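Local atomic coordinates of ribonuclease H (Uncultured organism, PDB entry 4IBN), a protein that probably cleaves the RNA strand of RNA-DNA hybrids endonucleolytically, leaving 5'-phosphomonoesters, with magnesium as cofactor. Residues F93-S97 and R98-D102. Residues are numbered along the deposited sequence; the frame is centred on the assembly and turned at random.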
# COMPACT_ATOMS: atom_id res chain seq x y z
N PHE A 93 -7.49 -0.43 2.10
CA PHE A 93 -6.19 0.06 1.70
C PHE A 93 -6.33 1.49 1.27
O PHE A 93 -6.96 1.75 0.34
CB PHE A 93 -5.63 -0.81 0.56
CG PHE A 93 -4.17 -0.58 0.20
CD1 PHE A 93 -3.21 -1.46 0.56
CD2 PHE A 93 -3.81 0.46 -0.59
CE1 PHE A 93 -1.95 -1.28 0.21
CE2 PHE A 93 -2.54 0.63 -0.94
CZ PHE A 93 -1.61 -0.24 -0.53
N THR A 94 -5.71 2.37 2.03
CA THR A 94 -5.76 3.78 1.75
C THR A 94 -4.40 4.33 1.35
O THR A 94 -3.48 4.17 2.01
CB THR A 94 -6.26 4.58 3.00
OG1 THR A 94 -7.53 4.09 3.41
CG2 THR A 94 -6.37 6.02 2.68
N THR A 95 -4.38 5.01 0.22
CA THR A 95 -3.15 5.53 -0.32
C THR A 95 -3.35 6.87 -0.96
O THR A 95 -4.41 7.18 -1.30
CB THR A 95 -2.58 4.59 -1.35
OG1 THR A 95 -1.40 5.15 -1.90
CG2 THR A 95 -3.56 4.32 -2.41
N ASP A 96 -2.27 7.64 -1.05
CA ASP A 96 -2.23 8.88 -1.81
C ASP A 96 -2.12 8.66 -3.32
O ASP A 96 -2.23 9.56 -4.06
CB ASP A 96 -1.08 9.78 -1.37
CG ASP A 96 0.28 9.21 -1.70
OD1 ASP A 96 0.46 8.01 -1.68
OD2 ASP A 96 1.20 9.96 -1.95
N SER A 97 -1.88 7.44 -3.73
CA SER A 97 -1.66 7.17 -5.10
C SER A 97 -2.92 6.79 -5.85
O SER A 97 -3.40 5.72 -5.71
CB SER A 97 -0.64 6.05 -5.23
OG SER A 97 -0.47 5.65 -6.55
N ARG A 98 -3.41 7.70 -6.67
CA ARG A 98 -4.48 7.40 -7.56
C ARG A 98 -4.05 6.39 -8.59
O ARG A 98 -4.81 5.66 -9.10
CB ARG A 98 -5.09 8.64 -8.18
CG ARG A 98 -6.07 9.26 -7.28
CD ARG A 98 -7.20 9.90 -7.97
NE ARG A 98 -8.23 8.99 -8.35
CZ ARG A 98 -9.44 8.96 -7.82
NH1 ARG A 98 -9.77 9.79 -6.86
NH2 ARG A 98 -10.33 8.09 -8.26
N TYR A 99 -2.78 6.33 -8.83
CA TYR A 99 -2.30 5.35 -9.78
C TYR A 99 -2.73 3.98 -9.27
O TYR A 99 -3.25 3.24 -10.00
CB TYR A 99 -0.76 5.42 -9.85
CG TYR A 99 -0.05 4.55 -10.86
CD1 TYR A 99 -0.19 4.74 -12.19
CD2 TYR A 99 0.78 3.54 -10.47
CE1 TYR A 99 0.45 3.95 -13.11
CE2 TYR A 99 1.43 2.78 -11.37
CZ TYR A 99 1.27 2.98 -12.70
OH TYR A 99 1.92 2.22 -13.62
N ILE A 100 -2.52 3.69 -8.00
CA ILE A 100 -2.93 2.42 -7.41
C ILE A 100 -4.45 2.26 -7.33
O ILE A 100 -4.95 1.27 -7.70
CB ILE A 100 -2.38 2.24 -5.99
CG1 ILE A 100 -0.86 2.19 -6.00
CG2 ILE A 100 -2.95 1.03 -5.34
CD1 ILE A 100 -0.29 1.25 -6.93
N VAL A 101 -5.14 3.27 -6.83
CA VAL A 101 -6.55 3.13 -6.64
C VAL A 101 -7.32 2.95 -7.95
O VAL A 101 -8.18 2.12 -8.06
CB VAL A 101 -7.15 4.34 -5.88
CG1 VAL A 101 -8.59 4.23 -5.76
CG2 VAL A 101 -6.55 4.45 -4.57
N ASP A 102 -7.05 3.80 -8.92
CA ASP A 102 -7.66 3.67 -10.22
C ASP A 102 -7.18 2.42 -10.96
O ASP A 102 -7.89 1.82 -11.68
CB ASP A 102 -7.48 4.92 -11.06
CG ASP A 102 -8.16 6.12 -10.48
OD1 ASP A 102 -9.18 5.97 -9.85
OD2 ASP A 102 -7.66 7.19 -10.72
O HOH W 1 -2.15 10.53 -6.96
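With its hydroxyl turned anti to the backbone N (chi1 174°), S97 brings OG to the N-terminal end of helix 98-113, where it accepts from I100 N at 3.2 Å. S97 is thus the N-cap, and its carbonyl opens the helix: S97 O takes V101 N in the carbonyl plane, N-H...O 167°. The same OG touches Y99 CB at 3.3 Å and, from another direction, I100 CG1. Two residues back, T95 OG1 accepts from S97 N at 3.0 Å, an ST turn that bends the chain off the strand. In the RNase H fold this bend links strand 90-95, inside the mixed sheet, to the helix that returns against it, the axes of 93-95 and 98-102 running 144° apart in their N-to-C directions; D96, in the bend, brings its carboxylate close to D22 and E23. An alanine in place of S97 would probably leave I100 N without its capping acceptor and make the helix start less firmly fixed. Between strand and helix, T95 CG2 meets V101 CG2 at 3.7 Å, the two side chains lying alongside and pointing opposite ways, while F93 CE2 approaches I100 CG2 more loosely, at 4.4 Å; L72 and V75 of helix 67-82 also pack on I100. A water joins D96 O to R98 N. On the outer side of the turn, R98 meets both carboxylate oxygens of D102: R98 NE bonds D102 OD2, and R98 NH2 forms a salt bridge to D102 OD1 at 2.9 Å, the carboxylate at the edge of the guanidinium.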